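Side-chain contacts in insulinase family protease (Yersinia pestis, PDB 3GO9), which is of unknown function but belongs by sequence to the insulinase (M16) family of zinc peptidases: residues 108-111 with 112-115; 160-164 with 165-169; 170-173 with 174-178; 177-180 with 181-184; 393-396 with 397-401. All coordinates share one frame; numbering follows the deposited sequence. Where two conformers were deposited one is given.

Contact 1: residues 108-111 with 112-115; sequences ITSY and DFTL
Ile108 and Leu115 are bonded to each other twice through their backbones, Ile108 N giving to Leu115 O at 2.9 Å and Leu115 N to Ile108 O at 2.8 Å. Nearer the turn, Ser110 N reaches Phe113 O at 2.8 Å, but the angle at its hydrogen is only 134°, so this bond is more bent. A water bridges the two arms at the turn, donating to Ser110 OG at 2.8 Å and to Asp112 OD1 at 2.6 Å. Both side chains have second anchors: Ser110 OG is bonded to Phe163 O, and Asp112 OD2 to Ala247 N. Strands 107-109 and 114-120 thus form an antiparallel beta hairpin, with Thr109 and Thr114 as a non-hydrogen-bonded pair. These threonines point the same way, their CG2 methyls 3.8 Å apart, while the hydroxyls turn to other partners, Thr109 to His72 and Thr114 to the backbone of Thr58; a beta-branched residue with a hydroxyl serves both roles. Phe113 has CG lodged between its backbone N and carbonyl carbon (chi1 73°), which folds the ring back across the turn. Ser110 CB lies against one face of the Phe113 ring, 3.8 Å from its centroid, a CH-pi contact; the small serine lets the ring come that near. Farther along, Ile108 CD1 packs against Leu115 CD2 at 4.2 Å.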
loop_
_atom_site.group_PDB
_atom_site.type_symbol
_atom_site.label_atom_id
_atom_site.label_comp_id
_atom_site.label_asym_id
_atom_site.label_seq_id
_atom_site.Cartn_x
_atom_site.Cartn_y
_atom_site.Cartn_z
ATOM N N ILE A 108 10.531 8.052 1.433
ATOM C CA ILE A 108 10.511 6.699 0.944
ATOM C C ILE A 108 10.611 6.779 -0.541
ATOM O O ILE A 108 9.827 7.519 -1.177
ATOM C CB ILE A 108 9.153 5.994 1.300
ATOM C CG1 ILE A 108 8.989 5.878 2.809
ATOM C CG2 ILE A 108 9.039 4.612 0.581
ATOM C CD1 ILE A 108 7.582 5.539 3.243
ATOM N N THR A 109 11.563 6.072 -1.140
ATOM C CA THR A 109 11.641 6.057 -2.594
ATOM C C THR A 109 11.400 4.669 -3.156
ATOM O O THR A 109 11.632 3.658 -2.483
ATOM C CB THR A 109 12.968 6.593 -3.115
ATOM O OG1 THR A 109 13.996 5.652 -2.937
ATOM C CG2 THR A 109 13.340 7.919 -2.424
ATOM N N SER A 110 10.898 4.603 -4.374
ATOM C CA SER A 110 10.476 3.341 -4.910
ATOM C C SER A 110 10.721 3.343 -6.418
ATOM O O SER A 110 11.516 4.144 -6.922
ATOM C CB SER A 110 8.996 3.115 -4.501
ATOM O OG SER A 110 8.519 1.831 -4.871
ATOM N N TYR A 111 10.102 2.408 -7.125
ATOM C CA TYR A 111 10.273 2.283 -8.553
ATOM C C TYR A 111 9.677 3.442 -9.312
ATOM O O TYR A 111 10.225 3.909 -10.266
ATOM C CB TYR A 111 9.604 0.940 -8.967
ATOM C CG TYR A 111 10.293 -0.233 -8.412
ATOM C CD1 TYR A 111 11.481 -0.713 -9.001
ATOM C CD2 TYR A 111 9.858 -0.874 -7.251
ATOM C CE1 TYR A 111 12.167 -1.799 -8.419
ATOM C CE2 TYR A 111 10.527 -1.951 -6.714
ATOM C CZ TYR A 111 11.680 -2.422 -7.307
ATOM O OH TYR A 111 12.364 -3.500 -6.742
ATOM N N ASP A 112 8.481 3.888 -8.888
ATOM C CA ASP A 112 7.730 4.892 -9.627
ATOM C C ASP A 112 7.262 6.077 -8.824
ATOM O O ASP A 112 6.542 6.914 -9.353
ATOM C CB ASP A 112 6.553 4.284 -10.425
ATOM C CG ASP A 112 5.466 3.707 -9.595
ATOM O OD1 ASP A 112 5.543 3.794 -8.361
ATOM O OD2 ASP A 112 4.534 3.105 -10.220
ATOM N N PHE A 113 7.754 6.193 -7.601
ATOM C CA PHE A 113 7.457 7.339 -6.771
ATOM C C PHE A 113 8.511 7.594 -5.722
ATOM O O PHE A 113 9.286 6.716 -5.342
ATOM C CB PHE A 113 6.056 7.239 -6.098
ATOM C CG PHE A 113 5.981 6.252 -4.998
ATOM C CD1 PHE A 113 6.257 6.618 -3.669
ATOM C CD2 PHE A 113 5.624 4.913 -5.261
ATOM C CE1 PHE A 113 6.165 5.693 -2.646
ATOM C CE2 PHE A 113 5.596 3.966 -4.219
ATOM C CZ PHE A 113 5.813 4.351 -2.944
ATOM N N THR A 114 8.498 8.838 -5.243
ATOM C CA THR A 114 9.136 9.254 -3.980
ATOM C C THR A 114 8.072 9.899 -3.106
ATOM O O THR A 114 7.307 10.761 -3.570
ATOM C CB THR A 114 10.208 10.282 -4.301
ATOM O OG1 THR A 114 11.194 9.633 -5.117
ATOM C CG2 THR A 114 10.945 10.815 -3.074
ATOM N N LEU A 115 8.061 9.573 -1.826
ATOM C CA LEU A 115 7.049 10.065 -0.895
ATOM C C LEU A 115 7.771 10.753 0.246
ATOM O O LEU A 115 8.540 10.081 0.989
ATOM C CB LEU A 115 6.232 8.894 -0.337
ATOM C CG LEU A 115 5.259 9.224 0.815
ATOM C CD1 LEU A 115 4.170 10.098 0.272
ATOM C CD2 LEU A 115 4.641 7.964 1.443
HETATM O O HOH W 1 6.763 1.844 -7.099
#

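Contact 2: residues 160-164 with 165-169; sequences IATFP and QNIQE. With ZN (zinc ion), chain C.
Thr162 turns OG1 into the space between its own N and carbonyl carbon (chi1 57°), which brings Thr162 OG1 to Pro164 O, to which it donates at 2.7 Å; Gln165 O is a near neighbour of Thr162 OG1 at 3.2 Å. In Ile167, CG1 stands beside the backbone N and chi2 (-63°) curls CD1 back toward Pro164. The chain is leaving edge strand 160-162 for helix 170-175, by way of a cis peptide bond before Pro164 and a type I beta turn from Asn166 to Glu169. An Asx turn lies within it: Asn166 OD1 accepts from Gln168 N at 3.0 Å, although the donor stands well above the carboxamide plane, and Glu169 then takes the N-cap position of the helix. Thr162 OG1 also accepts from a water that in turn takes the N-H of Ile167; a second water joins Thr162 N to Gln165 O. A threonine hydroxyl, both donor and acceptor, suits this place. Farther back, Ile160 O binds a zinc ion at 2.4 Å, with His72 and Asp158 completing the protein ligands. Ile167 crosses Pro164 at about a right angle, Ile167 CD1 lying 3.6 Å from Pro164 CD and 3.4 Å from Pro164 O.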
loop_
_atom_site.group_PDB
_atom_site.type_symbol
_atom_site.label_atom_id
_atom_site.label_comp_id
_atom_site.label_asym_id
_atom_site.label_seq_id
_atom_site.Cartn_x
_atom_site.Cartn_y
_atom_site.Cartn_z
ATOM N N ILE A 160 16.609 7.394 4.370
ATOM C CA ILE A 160 15.666 7.237 3.262
ATOM C C ILE A 160 15.293 5.760 3.053
ATOM O O ILE A 160 16.169 4.905 2.834
ATOM C CB ILE A 160 16.268 7.811 1.942
ATOM C CG1 ILE A 160 16.822 9.232 2.185
ATOM C CG2 ILE A 160 15.189 7.850 0.794
ATOM C CD1 ILE A 160 15.845 10.238 2.857
ATOM N N ALA A 161 14.022 5.461 3.157
ATOM C CA ALA A 161 13.536 4.109 3.048
ATOM C C ALA A 161 13.187 3.781 1.634
ATOM O O ALA A 161 13.146 4.666 0.748
ATOM C CB ALA A 161 12.292 3.915 3.935
ATOM N N THR A 162 12.913 2.511 1.412
ATOM C CA THR A 162 12.386 2.100 0.124
ATOM C C THR A 162 10.982 1.518 0.245
ATOM O O THR A 162 10.530 1.170 1.328
ATOM C CB THR A 162 13.290 1.008 -0.504
ATOM O OG1 THR A 162 13.414 -0.108 0.389
ATOM C CG2 THR A 162 14.699 1.547 -0.785
ATOM N N PHE A 163 10.268 1.466 -0.864
ATOM C CA PHE A 163 9.074 0.619 -0.970
ATOM C C PHE A 163 9.251 -0.334 -2.148
ATOM O O PHE A 163 9.536 0.132 -3.256
ATOM C CB PHE A 163 7.811 1.407 -1.188
ATOM C CG PHE A 163 6.623 0.515 -1.315
ATOM C CD1 PHE A 163 6.103 -0.089 -0.166
ATOM C CD2 PHE A 163 6.136 0.142 -2.567
ATOM C CE1 PHE A 163 5.058 -0.987 -0.276
ATOM C CE2 PHE A 163 5.080 -0.766 -2.685
ATOM C CZ PHE A 163 4.545 -1.323 -1.518
ATOM N N PRO A 164 9.074 -1.661 -1.941
ATOM C CA PRO A 164 8.919 -2.357 -0.675
ATOM C C PRO A 164 10.053 -2.030 0.293
ATOM O O PRO A 164 11.175 -1.614 -0.080
ATOM C CB PRO A 164 8.922 -3.860 -1.090
ATOM C CG PRO A 164 8.344 -3.835 -2.459
ATOM C CD PRO A 164 9.004 -2.599 -3.064
ATOM N N GLN A 165 9.771 -2.230 1.574
ATOM C CA GLN A 165 10.678 -1.858 2.597
ATOM C C GLN A 165 12.014 -2.617 2.555
ATOM O O GLN A 165 13.074 -2.061 2.866
ATOM C CB GLN A 165 9.981 -2.009 3.963
ATOM C CG GLN A 165 10.875 -1.863 5.099
ATOM C CD GLN A 165 10.093 -1.689 6.404
ATOM O OE1 GLN A 165 10.551 -1.020 7.323
ATOM N NE2 GLN A 165 8.894 -2.284 6.466
ATOM N N ASN A 166 11.964 -3.882 2.101
ATOM C CA ASN A 166 13.157 -4.668 1.985
ATOM C C ASN A 166 13.244 -5.254 0.573
ATOM O O ASN A 166 12.585 -6.249 0.251
ATOM C CB ASN A 166 13.190 -5.809 3.029
ATOM C CG ASN A 166 14.426 -6.664 2.894
ATOM O OD1 ASN A 166 15.379 -6.339 2.152
ATOM N ND2 ASN A 166 14.456 -7.775 3.656
ATOM N N ILE A 167 14.011 -4.572 -0.261
ATOM C CA ILE A 167 14.126 -4.964 -1.699
ATOM C C ILE A 167 14.886 -6.250 -1.818
ATOM O O ILE A 167 14.774 -6.951 -2.817
ATOM C CB ILE A 167 14.846 -3.828 -2.444
ATOM C CG1 ILE A 167 14.017 -2.522 -2.373
ATOM C CG2 ILE A 167 15.119 -4.177 -3.861
ATOM C CD1 ILE A 167 12.646 -2.502 -3.024
ATOM N N GLN A 168 15.686 -6.550 -0.786
ATOM C CA GLN A 168 16.591 -7.705 -0.768
ATOM C C GLN A 168 15.935 -9.050 -0.351
ATOM O O GLN A 168 16.568 -10.085 -0.373
ATOM C CB GLN A 168 17.800 -7.404 0.161
ATOM C CG GLN A 168 18.342 -5.954 0.145
ATOM C CD GLN A 168 18.793 -5.531 -1.221
ATOM O OE1 GLN A 168 19.186 -6.367 -2.012
ATOM N NE2 GLN A 168 18.714 -4.222 -1.513
ATOM N N GLU A 169 14.702 -9.008 0.096
ATOM C CA GLU A 169 13.940 -10.214 0.454
ATOM C C GLU A 169 14.019 -11.234 -0.690
ATOM O O GLU A 169 13.675 -10.887 -1.799
ATOM C CB GLU A 169 12.472 -9.839 0.597
ATOM C CG GLU A 169 11.888 -9.845 1.951
ATOM C CD GLU A 169 10.465 -10.340 1.881
ATOM O OE1 GLU A 169 9.616 -9.633 1.286
ATOM O OE2 GLU A 169 10.213 -11.458 2.384
HETATM ZN ZN ZN C . 18.071 4.060 1.699
HETATM O O HOH W 2 13.352 0.552 3.596
HETATM O O HOH W 3 15.111 -2.027 0.826
HETATM O O HOH W 4 19.578 3.900 1.077
HETATM O O HOH W 5 17.182 2.389 1.694
#

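Contact 3: residues 170-173 with 174-178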
loop_
_atom_site.group_PDB
_atom_site.type_symbol
_atom_site.label_atom_id
_atom_site.label_comp_id
_atom_site.label_asym_id
_atom_site.label_seq_id
_atom_site.Cartn_x
_atom_site.Cartn_y
_atom_site.Cartn_z
ATOM N N PRO A 170 14.436 -12.502 -0.419
ATOM C CA PRO A 170 14.353 -13.464 -1.540
ATOM C C PRO A 170 12.966 -13.614 -2.207
ATOM O O PRO A 170 12.880 -13.807 -3.438
ATOM C CB PRO A 170 14.760 -14.785 -0.886
ATOM C CG PRO A 170 15.771 -14.343 0.178
ATOM C CD PRO A 170 15.267 -13.023 0.689
ATOM N N TRP A 171 11.908 -13.462 -1.442
ATOM C CA TRP A 171 10.568 -13.390 -2.027
ATOM C C TRP A 171 10.439 -12.271 -3.086
ATOM O O TRP A 171 9.878 -12.462 -4.163
ATOM C CB TRP A 171 9.493 -13.200 -0.975
ATOM C CG TRP A 171 8.217 -12.736 -1.516
ATOM C CD1 TRP A 171 7.697 -11.501 -1.360
ATOM C CD2 TRP A 171 7.306 -13.444 -2.396
ATOM N NE1 TRP A 171 6.533 -11.384 -2.052
ATOM C CE2 TRP A 171 6.251 -12.562 -2.681
ATOM C CE3 TRP A 171 7.289 -14.717 -2.961
ATOM C CZ2 TRP A 171 5.181 -12.905 -3.502
ATOM C CZ3 TRP A 171 6.185 -15.082 -3.789
ATOM C CH2 TRP A 171 5.155 -14.159 -4.044
ATOM N N TRP A 172 10.894 -11.071 -2.740
ATOM C CA TRP A 172 10.833 -9.987 -3.692
ATOM C C TRP A 172 11.678 -10.232 -4.935
ATOM O O TRP A 172 11.178 -9.996 -6.047
ATOM C CB TRP A 172 11.141 -8.637 -2.995
ATOM C CG TRP A 172 10.863 -7.465 -3.906
ATOM C CD1 TRP A 172 11.761 -6.555 -4.343
ATOM C CD2 TRP A 172 9.591 -7.097 -4.485
ATOM N NE1 TRP A 172 11.139 -5.640 -5.178
ATOM C CE2 TRP A 172 9.810 -5.946 -5.277
ATOM C CE3 TRP A 172 8.303 -7.617 -4.412
ATOM C CZ2 TRP A 172 8.796 -5.340 -5.993
ATOM C CZ3 TRP A 172 7.283 -6.981 -5.115
ATOM C CH2 TRP A 172 7.540 -5.879 -5.902
ATOM N N ARG A 173 12.872 -10.768 -4.759
ATOM C CA ARG A 173 13.750 -11.163 -5.869
ATOM C C ARG A 173 13.053 -12.152 -6.774
ATOM O O ARG A 173 13.063 -11.999 -7.997
ATOM C CB ARG A 173 15.087 -11.745 -5.402
ATOM C CG ARG A 173 15.961 -10.766 -4.669
ATOM C CD ARG A 173 16.182 -9.506 -5.472
ATOM N NE ARG A 173 17.067 -8.592 -4.778
ATOM C CZ ARG A 173 17.277 -7.338 -5.142
ATOM N NH1 ARG A 173 16.674 -6.835 -6.228
ATOM N NH2 ARG A 173 18.119 -6.590 -4.413
ATOM N N TYR A 174 12.341 -13.092 -6.192
ATOM C CA TYR A 174 11.561 -14.043 -7.016
ATOM C C TYR A 174 10.423 -13.351 -7.745
ATOM O O TYR A 174 10.261 -13.494 -8.953
ATOM C CB TYR A 174 11.025 -15.169 -6.114
ATOM C CG TYR A 174 10.236 -16.197 -6.871
ATOM C CD1 TYR A 174 10.866 -17.114 -7.718
ATOM C CD2 TYR A 174 8.884 -16.239 -6.805
ATOM C CE1 TYR A 174 10.158 -18.082 -8.420
ATOM C CE2 TYR A 174 8.149 -17.196 -7.539
ATOM C CZ TYR A 174 8.792 -18.101 -8.345
ATOM O OH TYR A 174 8.074 -19.019 -9.074
ATOM N N ARG A 175 9.644 -12.562 -7.003
ATOM C CA ARG A 175 8.481 -11.940 -7.542
ATOM C C ARG A 175 8.766 -10.958 -8.665
ATOM O O ARG A 175 7.945 -10.830 -9.567
ATOM C CB ARG A 175 7.652 -11.265 -6.433
ATOM C CG ARG A 175 6.275 -10.799 -6.841
ATOM C CD ARG A 175 5.334 -11.935 -7.133
ATOM N NE ARG A 175 4.108 -11.538 -7.849
ATOM C CZ ARG A 175 4.022 -11.321 -9.164
ATOM N NH1 ARG A 175 5.098 -11.356 -9.947
ATOM N NH2 ARG A 175 2.852 -11.010 -9.685
ATOM N N LEU A 176 9.934 -10.311 -8.608
ATOM C CA LEU A 176 10.412 -9.361 -9.609
ATOM C C LEU A 176 10.718 -10.007 -10.973
ATOM O O LEU A 176 10.844 -9.323 -11.992
ATOM C CB LEU A 176 11.706 -8.750 -9.122
ATOM C CG LEU A 176 11.663 -7.624 -8.107
ATOM C CD1 LEU A 176 13.093 -7.300 -7.647
ATOM C CD2 LEU A 176 11.040 -6.382 -8.747
ATOM N N LYS A 177 10.914 -11.321 -11.003
ATOM C CA LYS A 177 11.360 -11.943 -12.281
ATOM C C LYS A 177 10.317 -11.716 -13.398
ATOM O O LYS A 177 9.080 -11.840 -13.213
ATOM C CB LYS A 177 11.675 -13.414 -12.108
ATOM C CG LYS A 177 12.843 -13.723 -11.220
ATOM C CD LYS A 177 13.049 -15.186 -11.070
ATOM C CE LYS A 177 14.429 -15.478 -10.442
ATOM N NZ LYS A 177 14.507 -16.882 -9.953
ATOM N N GLY A 178 10.816 -11.283 -14.543
ATOM C CA GLY A 178 9.975 -11.036 -15.699
ATOM C C GLY A 178 9.370 -9.670 -15.738
ATOM O O GLY A 178 8.635 -9.369 -16.695
#
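Tyr174, one turn on from Pro170 and Trp171 in the short helix 170-175, binds Pro170 O through its backbone N at 2.9 Å and rests CB on the carbonyl oxygens of both. Its ring leads away from the first turn, with CD2 still 4.2 Å from Trp171 CZ3. Arg175 comes next, and its N bonds to Trp171 O. Its side chain runs alongside the Trp171 indole in the same direction, bringing Arg175 CD to 3.8 Å from Trp171 CZ2; the bend at chi2 (69°) keeps the aliphatic part against the six-membered ring. Arginine suits the place because its methylenes run along the indole, CB over the rim of one face, while its end travels on to a salt bridge with Asp274 and a bond to Ala250 O. Leu176 meets the other tryptophan, Trp172. Leu176 N is bonded to Trp172 O, and Leu176 CG stands over the face of the Trp172 five-membered ring, 3.8 Å from its centroid and 19° off the normal, a CH-pi contact. The branches spread across the indole, Leu176 CD1 lying 3.6 Å from Trp172 CD1 and Leu176 CD2 3.7 Å from Trp172 CZ2. Leu176 CD1 also lies 3.9 Å from NH1 of Arg173, whose guanidinium is salt-bridged to Asp185 and hydrogen-bonded through NH2 to Gln168 OE1. Lys177 adds a light touch of CG on Arg173 O. The two tryptophans link this helix to different surroundings: Trp172 NE1 is bonded to Tyr111 OH in the hairpin turn of strands 107-109 and 114-120, whereas Trp171 packs on strands 257-261, 327-336 and 440-446 of the five-stranded sheet.

Contact 4: residues 177-180 with 181-184; sequences KGSS and LIGH
An ST turn at Ser179, in the loop between helices 170-175 and 196-206, ties Ser179 to Leu181. Ser179 OG accepts the backbone N-H of Leu181 at 3.1 Å, with an angle of 156° at the hydrogen. The hydroxyl can do this because it sits between its own N and carbonyl carbon (chi1 71°), which brings it round to the N-H two residues on. The same oxygen is bonded to the carbonyl of Leu176, so one serine hydroxyl bridges Leu176 O and Leu181 N; a short side chain with a hydroxyl able both to donate and to accept fits that double task. Leu181 folds its CB against Ser179 OG at 3.5 Å, and its CD2 branch lies 3.8 Å from Ser180 OG. The rest of this buried leucine packs among Leu61, Tyr111 and Leu176, which suits a branched hydrocarbon. Ile182, more exposed, lays CG1 against Ser179 O at 3.6 Å and touches Leu176. His184 swings its ring back toward the first half of the loop, CD2 standing 3.6 Å from Ser180 O, while its own carbonyl oxygen is bonded to Ser60 OG. His184 N closes on Leu181 O at 3.1 Å. Gly183 takes up a positive phi of 74°, where a side chain would be disfavoured, and Ile182 before it has the polyproline-like angles of the second position. That sequence of backbone angles is typical of a type II beta turn with glycine at its third position.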
loop_
_atom_site.group_PDB
_atom_site.type_symbol
_atom_site.label_atom_id
_atom_site.label_comp_id
_atom_site.label_asym_id
_atom_site.label_seq_id
_atom_site.Cartn_x
_atom_site.Cartn_y
_atom_site.Cartn_z
ATOM N N LYS A 177 10.914 -11.321 -11.003
ATOM C CA LYS A 177 11.360 -11.943 -12.281
ATOM C C LYS A 177 10.317 -11.716 -13.398
ATOM O O LYS A 177 9.080 -11.840 -13.213
ATOM C CB LYS A 177 11.675 -13.414 -12.108
ATOM C CG LYS A 177 12.843 -13.723 -11.220
ATOM C CD LYS A 177 13.049 -15.186 -11.070
ATOM C CE LYS A 177 14.429 -15.478 -10.442
ATOM N NZ LYS A 177 14.507 -16.882 -9.953
ATOM N N GLY A 178 10.816 -11.283 -14.543
ATOM C CA GLY A 178 9.975 -11.036 -15.699
ATOM C C GLY A 178 9.370 -9.670 -15.738
ATOM O O GLY A 178 8.635 -9.369 -16.695
ATOM N N SER A 179 9.644 -8.840 -14.720
ATOM C CA SER A 179 9.099 -7.492 -14.670
ATOM C C SER A 179 10.058 -6.479 -15.253
ATOM O O SER A 179 11.232 -6.776 -15.469
ATOM C CB SER A 179 8.801 -7.036 -13.216
ATOM O OG SER A 179 10.023 -6.828 -12.574
ATOM N N SER A 180 9.563 -5.268 -15.402
ATOM C CA SER A 180 10.381 -4.129 -15.834
ATOM C C SER A 180 11.157 -3.489 -14.701
ATOM O O SER A 180 11.807 -2.474 -14.929
ATOM C CB SER A 180 9.498 -3.047 -16.464
ATOM O OG SER A 180 8.755 -2.351 -15.492
ATOM N N LEU A 181 11.056 -4.066 -13.513
ATOM C CA LEU A 181 11.647 -3.481 -12.308
ATOM C C LEU A 181 13.045 -4.017 -12.058
ATOM O O LEU A 181 13.778 -3.519 -11.193
ATOM C CB LEU A 181 10.769 -3.769 -11.121
ATOM C CG LEU A 181 9.290 -3.348 -11.232
ATOM C CD1 LEU A 181 8.638 -3.522 -9.864
ATOM C CD2 LEU A 181 9.219 -1.981 -11.781
ATOM N N ILE A 182 13.415 -5.056 -12.801
ATOM C CA ILE A 182 14.780 -5.586 -12.744
ATOM C C ILE A 182 15.838 -4.579 -13.090
ATOM O O ILE A 182 15.825 -3.910 -14.135
ATOM C CB ILE A 182 14.929 -6.805 -13.703
ATOM C CG1 ILE A 182 13.931 -7.850 -13.340
ATOM C CG2 ILE A 182 16.309 -7.394 -13.560
ATOM C CD1 ILE A 182 13.994 -8.197 -11.908
ATOM N N GLY A 183 16.871 -4.526 -12.258
ATOM C CA GLY A 183 17.934 -3.581 -12.434
ATOM C C GLY A 183 17.610 -2.143 -12.068
ATOM O O GLY A 183 18.446 -1.239 -12.221
ATOM N N HIS A 184 16.438 -1.949 -11.478
ATOM C CA HIS A 184 16.014 -0.682 -10.914
ATOM C C HIS A 184 15.734 -0.730 -9.426
ATOM O O HIS A 184 14.795 -0.064 -8.942
ATOM C CB HIS A 184 14.779 -0.189 -11.642
ATOM C CG HIS A 184 15.041 0.146 -13.076
ATOM N ND1 HIS A 184 15.719 1.289 -13.438
ATOM C CD2 HIS A 184 14.740 -0.495 -14.222
ATOM C CE1 HIS A 184 15.835 1.333 -14.755
ATOM N NE2 HIS A 184 15.233 0.272 -15.253
#

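Contact 5: residues 393-396 with 397-401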
loop_
_atom_site.group_PDB
_atom_site.type_symbol
_atom_site.label_atom_id
_atom_site.label_comp_id
_atom_site.label_asym_id
_atom_site.label_seq_id
_atom_site.Cartn_x
_atom_site.Cartn_y
_atom_site.Cartn_z
ATOM N N SER A 393 -2.824 7.264 5.390
ATOM C CA SER A 393 -2.340 6.066 4.712
ATOM C C SER A 393 -3.427 5.409 3.897
ATOM O O SER A 393 -3.169 4.850 2.838
ATOM C CB SER A 393 -1.639 5.105 5.658
ATOM O OG SER A 393 -2.485 4.757 6.702
ATOM N N GLN A 394 -4.668 5.459 4.388
ATOM C CA GLN A 394 -5.797 4.927 3.637
ATOM C C GLN A 394 -5.985 5.666 2.329
ATOM O O GLN A 394 -6.190 5.033 1.282
ATOM C CB GLN A 394 -7.081 4.981 4.470
ATOM C CG GLN A 394 -7.121 3.950 5.578
ATOM C CD GLN A 394 -8.431 3.860 6.329
ATOM O OE1 GLN A 394 -9.419 4.556 6.021
ATOM N NE2 GLN A 394 -8.430 3.033 7.391
ATOM N N ARG A 395 -5.892 7.013 2.373
ATOM C CA ARG A 395 -6.030 7.792 1.152
ATOM C C ARG A 395 -4.915 7.476 0.152
ATOM O O ARG A 395 -5.209 7.287 -1.020
ATOM C CB ARG A 395 -6.025 9.291 1.454
ATOM C CG ARG A 395 -6.275 10.138 0.205
ATOM C CD ARG A 395 -7.620 9.978 -0.384
ATOM N NE ARG A 395 -7.880 11.019 -1.378
ATOM C CZ ARG A 395 -9.065 11.190 -1.977
ATOM N NH1 ARG A 395 -10.125 10.421 -1.657
ATOM N NH2 ARG A 395 -9.217 12.163 -2.881
ATOM N N LEU A 396 -3.656 7.417 0.612
ATOM C CA LEU A 396 -2.543 7.109 -0.311
ATOM C C LEU A 396 -2.736 5.703 -0.895
ATOM O O LEU A 396 -2.485 5.462 -2.076
ATOM C CB LEU A 396 -1.202 7.201 0.392
ATOM C CG LEU A 396 -0.748 8.581 0.843
ATOM C CD1 LEU A 396 0.732 8.622 1.146
ATOM C CD2 LEU A 396 -1.134 9.706 -0.143
ATOM N N ARG A 397 -3.211 4.778 -0.083
ATOM C CA ARG A 397 -3.441 3.417 -0.597
ATOM C C ARG A 397 -4.512 3.422 -1.657
ATOM O O ARG A 397 -4.355 2.845 -2.744
ATOM C CB ARG A 397 -3.778 2.460 0.494
ATOM C CG ARG A 397 -3.878 0.999 -0.024
ATOM C CD ARG A 397 -3.993 -0.030 1.133
ATOM N NE ARG A 397 -3.328 0.447 2.357
ATOM C CZ ARG A 397 -3.929 0.806 3.502
ATOM N NH1 ARG A 397 -3.171 1.235 4.517
ATOM N NH2 ARG A 397 -5.253 0.734 3.672
ATOM N N SER A 398 -5.572 4.180 -1.409
ATOM C CA SER A 398 -6.615 4.339 -2.393
ATOM C C SER A 398 -6.110 4.925 -3.694
ATOM O O SER A 398 -6.459 4.463 -4.791
ATOM C CB SER A 398 -7.717 5.223 -1.811
ATOM O OG SER A 398 -8.777 5.391 -2.728
ATOM N N GLN A 399 -5.275 5.939 -3.585
ATOM C CA GLN A 399 -4.819 6.691 -4.714
ATOM C C GLN A 399 -3.787 5.841 -5.493
ATOM O O GLN A 399 -3.840 5.756 -6.741
ATOM C CB GLN A 399 -4.160 7.981 -4.240
ATOM C CG GLN A 399 -5.138 9.011 -3.630
ATOM C CD GLN A 399 -5.661 9.979 -4.646
ATOM O OE1 GLN A 399 -6.866 9.963 -4.977
ATOM N NE2 GLN A 399 -4.787 10.808 -5.159
ATOM N N GLN A 400 -2.866 5.215 -4.772
ATOM C CA GLN A 400 -1.705 4.553 -5.416
ATOM C C GLN A 400 -2.083 3.236 -6.016
ATOM O O GLN A 400 -1.533 2.861 -7.068
ATOM C CB GLN A 400 -0.536 4.379 -4.433
ATOM C CG GLN A 400 0.122 5.722 -4.057
ATOM C CD GLN A 400 1.393 5.552 -3.261
ATOM O OE1 GLN A 400 1.336 5.167 -2.109
ATOM N NE2 GLN A 400 2.565 5.902 -3.872
ATOM N N SER A 401 -3.013 2.529 -5.381
ATOM C CA SER A 401 -3.375 1.179 -5.787
ATOM C C SER A 401 -4.661 1.145 -6.563
ATOM O O SER A 401 -5.070 0.079 -7.067
ATOM C CB SER A 401 -3.552 0.299 -4.581
ATOM O OG SER A 401 -2.324 0.182 -3.886
#
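Leu396 and Arg395, with the residues one turn on in helix 388-401, form the closely packed side of this contact. Gln399 CG lies 3.1 Å from Arg395 O. The Arg395 guanidinium is held in place by a salt bridge to Asp405, a hydrogen bond to Gln38 and a cation-pi contact with Trp26, which accounts for a long charged side chain in a buried position. Leu396 directs its hydrocarbon into the protein, and Gln400 lays CG on Leu396 O at 3.3 Å. The backbone bonds run i to i+4 throughout, from Arg397 N to Ser393 O at 2.9 Å up to Gln400 N to Leu396 O at 2.7 Å. By contrast, the solvent side is looser: Gln394 and Arg397 pass each other at a slant, Gln394 CG coming no nearer than 4.2 Å to Arg397 NH2. A bend at chi3 (-29°) turns the Arg397 guanidinium back so that Ser393 O lies 4.0 Å above its plane. Long polar chains suit that exposed surface. Inward, Leu396 packs on Arg53 and Ile55 of strand 50-56 and on Leu115 of strand 114-120, while Gln400 rests on Ile55 and Phe113.

In the fold
Contacts 1 to 4 follow one another along the insulinase-family part of the chain, and contact 5 comes far later, on helix 388-401. Contacts 1 and 2, with centres 10 Å apart, share the seven-stranded sheet, where strands 107-109 and 160-162 are neighbours. The chain leaves edge strand 160-162 through contact 2, enters helix 170-175 in contact 3 and passes directly into contact 4, which shares Lys177 and Gly178 with it. The hairpin of contact 1 touches all four others, whereas contact 5 lies about 24 Å, centre to centre, from contacts 3 and 4. The hairpin thus joins the zinc-binding edge, the connecting loop and a helix from the later half of the chain.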